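Local coordinates for protein SPT6 (Antonospora locustae, PDB 2XP1) that acts as a transcription elongation factor and histone chaperone, whose tandem SH2 domains probably mediate its interaction with RNA polymerase II, at residues 132-138 against 149-153; 103-108 against 125-131; 16-22 against 36-40; 8-12 against 65-70. All coordinates share one frame; numbering follows the deposited sequence.

These four contacts illustrate how the chemistry of a contact follows its place in the fold. Contacts 1 and 2 share the antiparallel sheet of the second half of the chain: strands 124-129 and 136-142 are neighbours in it, and both contacts reach one sulfate. Contact 3 lies in the other, mixed sheet and holds a second sulfate; contact 4 touches contact 3 through F11 against F17. All four are partly buried. Contact 1, nearest the chain centre, relies on regular strand pairing, whereas contact 2 adds rings and a bridging water to a single backbone bridge. Contact 3 combines parallel pairing with an arginine. Contact 4, farthest out, joins loops through a carboxylate and a guanidinium.

Contact 1. Residues 132-138 against 149-153; sequences KYPGKLT and EYIGV. With SO4 (sulfate ion), chain C.
Strand 136-138 pairs with strand 149-153 in an antiparallel beta hairpin, K136 facing G152, L137 facing I151 and T138 facing Y150, with local directions 143° apart. The L137-I151 pair is the hydrogen-bonded one: L137 N gives its hydrogen to I151 O at 2.8 Å, in the carbonyl plane, and I151 N returns the bond to L137 O. Two residues along, V153 N reaches G135 O at 3.2 Å. G135 belongs to a type II turn from Y133 to K136, and its positive phi (110°) would press a side chain against the preceding carbonyl, a strain that only glycine avoids easily.

The two faces of the hairpin differ sharply. On the inner one L137 and I151 turn to F127, L137 also meets I98 of helix 80-100, and L137 CB packs on V153 CG2 at 3.9 Å. On the other face T138 and Y150 run alongside each other in the same direction, with T138 OG1 in the plane of the Y150 ring at its edge, 3.4 Å from Y150 CE1. Y133 crosses the Y150 side chain at about a right angle, its CD1 3.5 Å from Y150 CE2.

This polar face holds a sulfate, presumably a crystallisation additive, at a place consistent with the phosphate pocket of an SH2 domain. S130 and R131 N share in binding it. K132 N, just before the turn, bonds O2, while on the hairpin T138 OG1 bonds O3 at 3.0 Å and Y150 OH bonds O4 at 2.6 Å.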
# COMPACT_ATOMS: atom_id res chain seq x y z
N LYS A 132 11.26 -8.43 -19.13
CA LYS A 132 9.92 -8.80 -19.59
C LYS A 132 8.88 -7.96 -18.87
O LYS A 132 7.86 -7.60 -19.47
CB LYS A 132 9.65 -10.29 -19.38
CG LYS A 132 10.72 -11.21 -19.95
CD LYS A 132 10.19 -12.63 -20.20
CE LYS A 132 11.30 -13.59 -20.69
NZ LYS A 132 10.81 -14.80 -21.43
N TYR A 133 9.14 -7.62 -17.61
CA TYR A 133 8.23 -6.78 -16.84
C TYR A 133 8.94 -5.63 -16.12
O TYR A 133 9.23 -5.69 -14.92
CB TYR A 133 7.28 -7.59 -15.92
CG TYR A 133 6.57 -8.73 -16.67
CD1 TYR A 133 7.14 -9.99 -16.74
CD2 TYR A 133 5.36 -8.51 -17.34
CE1 TYR A 133 6.52 -11.03 -17.45
CE2 TYR A 133 4.73 -9.56 -18.07
CZ TYR A 133 5.32 -10.81 -18.10
OH TYR A 133 4.75 -11.86 -18.78
N PRO A 134 9.24 -4.56 -16.88
CA PRO A 134 10.01 -3.48 -16.31
C PRO A 134 9.30 -3.02 -15.08
O PRO A 134 8.09 -2.75 -15.13
CB PRO A 134 9.91 -2.39 -17.38
CG PRO A 134 9.75 -3.15 -18.65
CD PRO A 134 8.92 -4.33 -18.30
N GLY A 135 10.04 -2.90 -13.98
CA GLY A 135 9.44 -2.56 -12.70
C GLY A 135 9.48 -3.75 -11.75
O GLY A 135 9.37 -3.57 -10.54
N LYS A 136 9.62 -4.96 -12.28
CA LYS A 136 9.81 -6.14 -11.42
C LYS A 136 11.29 -6.52 -11.19
O LYS A 136 12.12 -6.57 -12.11
CB LYS A 136 9.11 -7.37 -12.00
CG LYS A 136 7.58 -7.21 -12.22
CD LYS A 136 6.85 -7.04 -10.89
CE LYS A 136 5.51 -6.32 -11.05
NZ LYS A 136 4.74 -6.35 -9.73
N LEU A 137 11.61 -6.89 -9.96
CA LEU A 137 12.89 -7.55 -9.69
C LEU A 137 12.70 -9.07 -9.74
O LEU A 137 11.85 -9.61 -9.04
CB LEU A 137 13.38 -7.18 -8.29
CG LEU A 137 14.64 -7.85 -7.76
CD1 LEU A 137 15.86 -7.36 -8.46
CD2 LEU A 137 14.67 -7.52 -6.29
N THR A 138 13.52 -9.75 -10.53
CA THR A 138 13.50 -11.21 -10.59
C THR A 138 14.37 -11.80 -9.49
O THR A 138 15.54 -11.46 -9.35
CB THR A 138 13.92 -11.70 -11.99
OG1 THR A 138 13.02 -11.14 -12.94
CG2 THR A 138 13.86 -13.19 -12.12
N GLU A 149 10.95 -15.80 -9.51
CA GLU A 149 9.79 -15.17 -8.91
C GLU A 149 9.91 -13.69 -9.07
O GLU A 149 11.01 -13.14 -9.06
CB GLU A 149 9.69 -15.49 -7.43
CG GLU A 149 9.53 -16.96 -7.03
CD GLU A 149 9.22 -17.11 -5.53
OE1 GLU A 149 10.16 -17.30 -4.75
OE2 GLU A 149 8.03 -17.00 -5.15
N TYR A 150 8.77 -13.01 -9.17
CA TYR A 150 8.80 -11.60 -9.38
C TYR A 150 8.54 -10.84 -8.11
O TYR A 150 7.58 -11.13 -7.39
CB TYR A 150 7.77 -11.20 -10.44
CG TYR A 150 8.13 -11.58 -11.88
CD1 TYR A 150 9.45 -11.58 -12.32
CD2 TYR A 150 7.13 -11.93 -12.79
CE1 TYR A 150 9.78 -11.93 -13.63
CE2 TYR A 150 7.45 -12.26 -14.11
CZ TYR A 150 8.78 -12.26 -14.52
OH TYR A 150 9.09 -12.60 -15.84
N ILE A 151 9.37 -9.84 -7.84
CA ILE A 151 9.12 -8.96 -6.74
C ILE A 151 8.80 -7.59 -7.28
O ILE A 151 9.49 -7.10 -8.16
CB ILE A 151 10.37 -8.92 -5.83
CG1 ILE A 151 10.64 -10.31 -5.24
CG2 ILE A 151 10.23 -7.90 -4.73
CD1 ILE A 151 12.08 -10.49 -4.69
N GLY A 152 7.78 -6.94 -6.74
CA GLY A 152 7.44 -5.57 -7.18
C GLY A 152 8.41 -4.56 -6.61
O GLY A 152 8.87 -4.69 -5.48
N VAL A 153 8.74 -3.53 -7.37
CA VAL A 153 9.60 -2.49 -6.84
C VAL A 153 8.90 -1.12 -6.79
O VAL A 153 8.76 -0.46 -7.84
CB VAL A 153 10.93 -2.33 -7.64
CG1 VAL A 153 11.80 -1.34 -6.99
CG2 VAL A 153 11.68 -3.67 -7.76
S SO4 C . 12.65 -11.69 -16.97
O1 SO4 C . 12.68 -12.94 -17.73
O2 SO4 C . 13.11 -10.60 -17.84
O3 SO4 C . 13.53 -11.77 -15.81
O4 SO4 C . 11.29 -11.45 -16.50

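Contact 2. Residues 103-108 against 125-131; sequences KYFNSP and YAFYFSR. With SO4 (sulfate ion), chain C.
K103 and F105 bond on either side of F127, making a single backbone bridge between the loop 103-108 and an outermost strand of the sheet. F127 N binds K103 O at 2.9 Å, and F105 N points almost straight at F127 O (2.7 Å, 176°).

CH-pi contacts follow. P108 CA sits over the centre of the Y128 ring, 3.8 Å from its centroid, the ring brought under it by a chi1 of 50°, which sets CG between the backbone N and the carbonyl carbon. K103 CD also lies over a face of Y125, but well off its centre. Replacing Y128 by an alanine would probably leave P108 without its platform and free the 107-108 backbone to shift.

Polar links gather at R131. Its NH1 binds F129 O at 2.6 Å in the guanidinium plane, and NH2 makes a weak bond to N106 O and a salt bridge with D56. A water joins Y104 OH, F105 O, F129 N and R131 NH1.

S130 OG donates to sulfate O4 at 2.6 Å and R131 N to O2. The chemistry implies that, where strand pairing stops, water and arginine bonds satisfy the backbone, while the strand end offers donors to an anion.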
# COMPACT_ATOMS: atom_id res chain seq x y z
N LYS A 103 23.82 -9.81 -3.52
CA LYS A 103 23.17 -10.79 -4.41
C LYS A 103 22.53 -10.23 -5.69
O LYS A 103 21.95 -10.98 -6.48
CB LYS A 103 22.12 -11.61 -3.62
CG LYS A 103 22.67 -12.45 -2.49
CD LYS A 103 23.19 -13.80 -2.98
CE LYS A 103 24.68 -13.78 -3.26
NZ LYS A 103 25.49 -13.97 -2.01
N TYR A 104 22.62 -8.91 -5.90
CA TYR A 104 22.16 -8.28 -7.14
C TYR A 104 23.15 -8.42 -8.30
O TYR A 104 24.34 -8.15 -8.12
CB TYR A 104 21.91 -6.81 -6.91
CG TYR A 104 21.45 -6.07 -8.15
CD1 TYR A 104 20.09 -6.02 -8.48
CD2 TYR A 104 22.37 -5.44 -9.00
CE1 TYR A 104 19.65 -5.34 -9.62
CE2 TYR A 104 21.93 -4.75 -10.15
CZ TYR A 104 20.57 -4.70 -10.45
OH TYR A 104 20.13 -4.03 -11.59
N PHE A 105 22.65 -8.81 -9.48
CA PHE A 105 23.41 -8.72 -10.74
C PHE A 105 22.71 -7.83 -11.76
O PHE A 105 21.49 -7.70 -11.74
CB PHE A 105 23.65 -10.09 -11.36
CG PHE A 105 24.50 -10.98 -10.53
CD1 PHE A 105 23.96 -11.71 -9.47
CD2 PHE A 105 25.88 -11.07 -10.78
CE1 PHE A 105 24.76 -12.51 -8.68
CE2 PHE A 105 26.69 -11.87 -10.00
CZ PHE A 105 26.13 -12.60 -8.94
N ASN A 106 23.50 -7.25 -12.67
CA ASN A 106 23.03 -6.39 -13.78
C ASN A 106 22.43 -7.10 -14.97
O ASN A 106 21.62 -6.51 -15.68
CB ASN A 106 24.15 -5.50 -14.29
CG ASN A 106 24.31 -4.24 -13.47
OD1 ASN A 106 25.28 -4.10 -12.70
ND2 ASN A 106 23.33 -3.31 -13.60
N SER A 107 22.82 -8.34 -15.23
CA SER A 107 22.07 -9.08 -16.23
C SER A 107 21.76 -10.52 -15.81
O SER A 107 22.55 -11.15 -15.09
CB SER A 107 22.73 -9.00 -17.63
OG SER A 107 23.34 -10.23 -18.01
N PRO A 108 20.58 -11.01 -16.23
CA PRO A 108 20.21 -12.42 -16.20
C PRO A 108 21.35 -13.30 -16.72
O PRO A 108 21.77 -14.24 -16.03
CB PRO A 108 19.02 -12.50 -17.18
CG PRO A 108 18.73 -11.07 -17.63
CD PRO A 108 19.46 -10.17 -16.68
N TYR A 125 21.10 -18.33 -5.14
CA TYR A 125 20.09 -17.42 -5.61
C TYR A 125 20.67 -16.13 -6.04
O TYR A 125 21.73 -15.75 -5.55
CB TYR A 125 19.04 -17.18 -4.54
CG TYR A 125 19.58 -16.61 -3.25
CD1 TYR A 125 19.54 -15.24 -3.01
CD2 TYR A 125 20.13 -17.44 -2.27
CE1 TYR A 125 20.02 -14.70 -1.81
CE2 TYR A 125 20.61 -16.92 -1.07
CZ TYR A 125 20.54 -15.54 -0.85
OH TYR A 125 21.02 -15.01 0.34
N ALA A 126 19.97 -15.44 -6.94
CA ALA A 126 20.49 -14.21 -7.50
C ALA A 126 19.35 -13.29 -7.69
O ALA A 126 18.21 -13.74 -7.70
CB ALA A 126 21.18 -14.48 -8.83
N PHE A 127 19.64 -12.00 -7.84
CA PHE A 127 18.59 -11.02 -8.15
C PHE A 127 19.01 -10.20 -9.35
O PHE A 127 20.15 -9.83 -9.45
CB PHE A 127 18.34 -10.03 -7.00
CG PHE A 127 17.78 -10.65 -5.78
CD1 PHE A 127 18.64 -11.22 -4.83
CD2 PHE A 127 16.42 -10.60 -5.53
CE1 PHE A 127 18.15 -11.79 -3.66
CE2 PHE A 127 15.89 -11.16 -4.38
CZ PHE A 127 16.77 -11.77 -3.41
N TYR A 128 18.06 -9.91 -10.24
CA TYR A 128 18.25 -9.03 -11.38
C TYR A 128 16.91 -8.42 -11.79
O TYR A 128 15.87 -9.00 -11.53
CB TYR A 128 18.89 -9.78 -12.53
CG TYR A 128 18.26 -11.10 -12.94
CD1 TYR A 128 17.28 -11.15 -13.95
CD2 TYR A 128 18.66 -12.30 -12.35
CE1 TYR A 128 16.72 -12.36 -14.34
CE2 TYR A 128 18.10 -13.52 -12.74
CZ TYR A 128 17.13 -13.52 -13.73
OH TYR A 128 16.56 -14.71 -14.12
N PHE A 129 16.94 -7.24 -12.39
CA PHE A 129 15.70 -6.60 -12.81
C PHE A 129 15.17 -7.33 -13.99
O PHE A 129 15.95 -7.78 -14.82
CB PHE A 129 15.92 -5.14 -13.19
CG PHE A 129 16.08 -4.27 -12.01
CD1 PHE A 129 17.26 -3.63 -11.77
CD2 PHE A 129 15.06 -4.13 -11.10
CE1 PHE A 129 17.41 -2.83 -10.66
CE2 PHE A 129 15.23 -3.36 -9.98
CZ PHE A 129 16.43 -2.71 -9.77
N SER A 130 13.85 -7.44 -14.04
CA SER A 130 13.12 -8.06 -15.15
C SER A 130 13.09 -7.11 -16.33
O SER A 130 12.79 -5.92 -16.17
CB SER A 130 11.65 -8.34 -14.75
OG SER A 130 10.92 -8.91 -15.86
N ARG A 131 13.36 -7.67 -17.52
CA ARG A 131 13.20 -6.96 -18.80
C ARG A 131 11.81 -7.25 -19.42
O ARG A 131 11.26 -6.41 -20.15
CB ARG A 131 14.33 -7.34 -19.77
CG ARG A 131 15.65 -6.59 -19.55
CD ARG A 131 16.39 -6.98 -18.23
NE ARG A 131 17.63 -6.22 -18.11
CZ ARG A 131 18.38 -6.08 -17.01
NH1 ARG A 131 18.09 -6.65 -15.84
NH2 ARG A 131 19.47 -5.32 -17.11
S SO4 C . 12.65 -11.69 -16.97
O1 SO4 C . 12.68 -12.94 -17.73
O2 SO4 C . 13.11 -10.60 -17.84
O3 SO4 C . 13.53 -11.77 -15.81
O4 SO4 C . 11.29 -11.45 -16.50
O HOH W 1 19.56 -6.12 -13.06

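Contact 3. Residues 16-22 against 36-40; sequences LFKNFNV and FLIRK. With SO4 (sulfate ion), chain B.
K18 and L16 make the backbone bonds to I38. K18 N meets I38 O at 2.8 Å, close to the carbonyl axis, whereas I38 N to L16 O is weak at 3.3 Å; the pairing of F17 with I38 is parallel.

Apolar contacts line both faces. L16 CD2 touches F36 CE1 at 3.7 Å, near helix 80-100. F17 crosses I38 at about a right angle, with I38 CG2 at the ring edge, and the far end of the F17 ring runs alongside K40. Beyond the strand, F20 receives L37 CD2 in the plane of its ring at the edge, 3.8 Å from F20 CD2.

Strands 17-18 and 36-40 with helix 22-31 between them form a beta-alpha-beta unit, and the sequence FLIR corresponds to the FLVR signature of SH2 domains, whose arginine binds phosphotyrosine.

Ionic bonding centres on that arginine, R39. Stretched out straight as far as NE, it holds a sulfate edge-on, consistent with the phosphate position: NH2 to O1 at 2.7 Å (168°) and NH1 to O2 at 3.2 Å. S42 and Y46 also bind this ion, and H60 ND1 pairs with R39 NH2. V22 CG2 lies over one face of the guanidinium, 3.5 Å above its plane.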
# COMPACT_ATOMS: atom_id res chain seq x y z
N LEU A 16 10.33 19.46 -14.56
CA LEU A 16 10.73 18.10 -14.85
C LEU A 16 10.12 17.58 -16.10
O LEU A 16 10.50 16.53 -16.57
CB LEU A 16 10.44 17.18 -13.68
CG LEU A 16 11.52 17.40 -12.61
CD1 LEU A 16 10.85 17.33 -11.29
CD2 LEU A 16 12.62 16.40 -12.68
N PHE A 17 9.15 18.32 -16.64
CA PHE A 17 8.47 17.92 -17.86
C PHE A 17 9.38 18.09 -19.07
O PHE A 17 9.89 19.19 -19.32
CB PHE A 17 7.18 18.71 -18.06
CG PHE A 17 6.49 18.40 -19.36
CD1 PHE A 17 5.62 17.29 -19.46
CD2 PHE A 17 6.67 19.21 -20.46
CE1 PHE A 17 4.99 16.98 -20.67
CE2 PHE A 17 6.03 18.90 -21.66
CZ PHE A 17 5.20 17.77 -21.76
N LYS A 18 9.58 17.00 -19.81
CA LYS A 18 10.35 16.99 -21.05
C LYS A 18 9.41 16.61 -22.18
O LYS A 18 8.58 15.70 -22.05
CB LYS A 18 11.52 16.00 -20.98
CG LYS A 18 12.58 16.29 -19.88
CD LYS A 18 13.85 16.98 -20.42
CE LYS A 18 15.01 17.03 -19.40
NZ LYS A 18 14.66 17.77 -18.10
N ASN A 19 9.53 17.33 -23.29
CA ASN A 19 8.73 17.08 -24.45
C ASN A 19 9.33 15.92 -25.21
O ASN A 19 9.93 16.11 -26.26
CB ASN A 19 8.64 18.35 -25.32
CG ASN A 19 7.73 18.18 -26.56
OD1 ASN A 19 6.72 17.46 -26.52
ND2 ASN A 19 8.10 18.85 -27.68
N PHE A 20 9.24 14.71 -24.66
CA PHE A 20 9.79 13.51 -25.30
C PHE A 20 8.72 12.48 -25.50
O PHE A 20 7.77 12.42 -24.73
CB PHE A 20 10.81 12.83 -24.38
CG PHE A 20 12.09 13.60 -24.15
CD1 PHE A 20 12.55 14.53 -25.07
CD2 PHE A 20 12.84 13.35 -23.02
CE1 PHE A 20 13.74 15.20 -24.83
CE2 PHE A 20 14.03 14.01 -22.80
CZ PHE A 20 14.48 14.94 -23.69
N ASN A 21 8.91 11.61 -26.47
CA ASN A 21 8.11 10.40 -26.61
C ASN A 21 8.81 9.29 -25.83
O ASN A 21 9.81 9.55 -25.15
CB ASN A 21 7.96 10.02 -28.11
CG ASN A 21 9.29 9.74 -28.78
OD1 ASN A 21 10.26 9.35 -28.12
ND2 ASN A 21 9.34 9.92 -30.10
N VAL A 22 8.32 8.06 -25.95
CA VAL A 22 9.00 6.90 -25.32
C VAL A 22 10.50 6.80 -25.70
O VAL A 22 11.36 6.89 -24.81
CB VAL A 22 8.26 5.54 -25.58
CG1 VAL A 22 9.13 4.35 -25.12
CG2 VAL A 22 6.88 5.51 -24.89
N PHE A 36 15.16 9.83 -13.71
CA PHE A 36 13.75 9.89 -14.13
C PHE A 36 13.41 11.22 -14.79
O PHE A 36 14.14 12.19 -14.68
CB PHE A 36 12.83 9.70 -12.92
CG PHE A 36 12.84 10.87 -12.00
CD1 PHE A 36 11.91 11.89 -12.16
CD2 PHE A 36 13.79 10.97 -10.99
CE1 PHE A 36 11.91 13.00 -11.31
CE2 PHE A 36 13.81 12.06 -10.15
CZ PHE A 36 12.87 13.09 -10.31
N LEU A 37 12.29 11.27 -15.47
CA LEU A 37 11.82 12.55 -16.03
C LEU A 37 10.36 12.31 -16.17
O LEU A 37 9.91 11.21 -15.90
CB LEU A 37 12.45 12.85 -17.40
CG LEU A 37 12.41 11.74 -18.47
CD1 LEU A 37 11.07 11.67 -19.10
CD2 LEU A 37 13.53 11.94 -19.56
N ILE A 38 9.63 13.32 -16.58
CA ILE A 38 8.22 13.18 -16.89
C ILE A 38 8.12 13.55 -18.34
O ILE A 38 8.69 14.56 -18.75
CB ILE A 38 7.45 14.15 -16.04
CG1 ILE A 38 7.53 13.69 -14.58
CG2 ILE A 38 6.05 14.40 -16.55
CD1 ILE A 38 7.10 14.73 -13.67
N ARG A 39 7.45 12.73 -19.12
CA ARG A 39 7.34 12.98 -20.55
C ARG A 39 5.90 13.25 -20.92
O ARG A 39 5.03 13.13 -20.06
CB ARG A 39 7.86 11.79 -21.34
CG ARG A 39 7.08 10.48 -21.15
CD ARG A 39 7.51 9.44 -22.20
NE ARG A 39 6.88 8.14 -21.94
CZ ARG A 39 5.66 7.79 -22.35
NH1 ARG A 39 4.91 8.64 -23.10
NH2 ARG A 39 5.20 6.58 -22.04
N LYS A 40 5.67 13.63 -22.18
CA LYS A 40 4.32 13.87 -22.74
C LYS A 40 3.57 12.54 -22.90
O LYS A 40 4.20 11.52 -23.17
CB LYS A 40 4.47 14.59 -24.10
CG LYS A 40 3.36 14.31 -25.12
CD LYS A 40 3.84 14.43 -26.62
CE LYS A 40 3.53 13.14 -27.45
NZ LYS A 40 2.22 13.13 -28.22
S SO4 B . 1.64 6.72 -23.73
O1 SO4 B . 2.65 6.19 -22.82
O2 SO4 B . 1.94 8.07 -24.15
O3 SO4 B . 0.38 6.71 -22.99
O4 SO4 B . 1.52 5.90 -24.93

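Contact 4. Residues 8-12 against 65-70; sequences NPRFY and EHSEHY
E65 carries this contact, reaching from the end of strand 57-65 to the turn formed by P9, R10 and F11. It opens segment 65-70, the connection of a beta hairpin between strands 57-65 and 70-72. With CG anti to the backbone N (chi1 179°) and the chain straight beyond it, the carboxylate arrives end-on to the turn. OE1 takes R10 N at 2.9 Å on its syn lone pair, and OE2 takes a weak bond from F11 N at 3.0 Å. The R10 guanidinium stacks on the same carboxylate, planes 26° apart, with E65 CD 3.6 Å above the guanidinium plane, where opposite charges would probably attract although no N-H of the guanidinium points at OE1. With E65 shortened to an alanine, the R10 and F11 amides would probably lose their acceptor and the guanidinium this nearby negative charge.

H66 contributes its carbonyl: R10 NH2 approaches H66 O at 2.8 Å, within the plane of the guanidinium. Its imidazole stacks on H69 of the second subunit, so the loop is also part of the dimer interface.

Y70, which begins strand 70-72, comes back toward the turn. Its ring edge faces that of F11, both touching I80 of helix 80-100, with F11 CD2 4.2 Å from Y70 CE2. The Y70 hydroxyl stands over a face of the R10 guanidinium, OH 3.0 Å from R10 NH1 at an angle too poor for a hydrogen bond.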
# COMPACT_ATOMS: atom_id res chain seq x y z
N ASN A 8 -3.27 24.92 -21.88
CA ASN A 8 -2.27 23.86 -21.86
C ASN A 8 -2.34 23.11 -20.54
O ASN A 8 -2.64 23.72 -19.50
CB ASN A 8 -0.86 24.40 -22.09
CG ASN A 8 -0.71 25.09 -23.44
OD1 ASN A 8 -0.26 24.47 -24.42
ND2 ASN A 8 -1.11 26.37 -23.52
N PRO A 9 -2.08 21.79 -20.57
CA PRO A 9 -2.02 21.07 -19.31
C PRO A 9 -1.01 21.75 -18.42
O PRO A 9 0.04 22.20 -18.90
CB PRO A 9 -1.55 19.67 -19.71
CG PRO A 9 -1.25 19.72 -21.17
CD PRO A 9 -1.88 20.93 -21.75
N ARG A 10 -1.34 21.87 -17.15
CA ARG A 10 -0.47 22.53 -16.17
C ARG A 10 0.93 21.89 -16.04
O ARG A 10 1.93 22.58 -15.76
CB ARG A 10 -1.17 22.65 -14.82
CG ARG A 10 -2.47 23.51 -14.87
CD ARG A 10 -3.25 23.49 -13.51
NE ARG A 10 -3.79 22.18 -13.14
CZ ARG A 10 -3.23 21.36 -12.24
NH1 ARG A 10 -2.11 21.74 -11.63
NH2 ARG A 10 -3.78 20.17 -11.95
N PHE A 11 1.03 20.59 -16.26
CA PHE A 11 2.32 19.97 -16.10
C PHE A 11 3.35 20.41 -17.16
O PHE A 11 4.55 20.19 -16.98
CB PHE A 11 2.19 18.46 -16.02
CG PHE A 11 1.52 17.84 -17.18
CD1 PHE A 11 2.18 17.68 -18.37
CD2 PHE A 11 0.21 17.39 -17.06
CE1 PHE A 11 1.56 17.09 -19.45
CE2 PHE A 11 -0.42 16.80 -18.14
CZ PHE A 11 0.25 16.66 -19.34
N TYR A 12 2.89 21.05 -18.24
CA TYR A 12 3.81 21.62 -19.25
C TYR A 12 4.73 22.64 -18.62
O TYR A 12 5.89 22.70 -18.93
CB TYR A 12 3.06 22.26 -20.42
CG TYR A 12 2.61 21.30 -21.54
CD1 TYR A 12 2.34 19.96 -21.28
CD2 TYR A 12 2.42 21.76 -22.84
CE1 TYR A 12 1.92 19.09 -22.29
CE2 TYR A 12 2.00 20.89 -23.86
CZ TYR A 12 1.76 19.56 -23.58
OH TYR A 12 1.33 18.71 -24.59
N GLU A 65 -3.67 14.40 -14.76
CA GLU A 65 -3.91 15.75 -14.28
C GLU A 65 -5.39 16.00 -14.24
O GLU A 65 -6.07 15.87 -15.27
CB GLU A 65 -3.27 16.79 -15.19
CG GLU A 65 -3.51 18.21 -14.74
CD GLU A 65 -2.71 19.23 -15.54
OE1 GLU A 65 -3.32 19.91 -16.41
OE2 GLU A 65 -1.47 19.31 -15.32
N HIS A 66 -5.87 16.36 -13.06
CA HIS A 66 -7.25 16.72 -12.83
C HIS A 66 -7.23 18.16 -12.40
O HIS A 66 -6.16 18.76 -12.39
CB HIS A 66 -7.88 15.81 -11.76
CG HIS A 66 -7.83 14.35 -12.11
ND1 HIS A 66 -7.41 13.38 -11.22
CD2 HIS A 66 -8.09 13.71 -13.27
CE1 HIS A 66 -7.45 12.20 -11.82
NE2 HIS A 66 -7.85 12.37 -13.06
N SER A 67 -8.39 18.71 -12.05
CA SER A 67 -8.49 20.15 -11.84
C SER A 67 -7.52 20.79 -10.83
O SER A 67 -7.03 21.91 -11.09
CB SER A 67 -9.93 20.56 -11.52
OG SER A 67 -9.99 21.98 -11.51
N GLU A 68 -7.26 20.14 -9.70
CA GLU A 68 -6.20 20.62 -8.81
C GLU A 68 -5.16 19.56 -8.52
O GLU A 68 -3.94 19.83 -8.55
CB GLU A 68 -6.77 21.17 -7.51
CG GLU A 68 -7.12 22.64 -7.55
CD GLU A 68 -7.88 23.06 -6.31
OE1 GLU A 68 -7.98 22.22 -5.37
OE2 GLU A 68 -8.37 24.22 -6.26
N HIS A 69 -5.63 18.34 -8.27
CA HIS A 69 -4.74 17.23 -7.98
C HIS A 69 -4.28 16.42 -9.20
O HIS A 69 -4.78 16.56 -10.30
CB HIS A 69 -5.39 16.32 -6.95
CG HIS A 69 -5.80 17.04 -5.70
ND1 HIS A 69 -6.92 17.85 -5.63
CD2 HIS A 69 -5.26 17.05 -4.45
CE1 HIS A 69 -7.05 18.33 -4.41
NE2 HIS A 69 -6.05 17.86 -3.67
N TYR A 70 -3.27 15.60 -8.97
CA TYR A 70 -2.82 14.60 -9.91
C TYR A 70 -3.13 13.22 -9.30
O TYR A 70 -3.34 13.11 -8.09
CB TYR A 70 -1.31 14.78 -10.19
CG TYR A 70 -0.97 16.11 -10.89
CD1 TYR A 70 -0.90 17.31 -10.17
CD2 TYR A 70 -0.77 16.16 -12.26
CE1 TYR A 70 -0.63 18.52 -10.80
CE2 TYR A 70 -0.51 17.37 -12.90
CZ TYR A 70 -0.42 18.53 -12.17
OH TYR A 70 -0.17 19.71 -12.81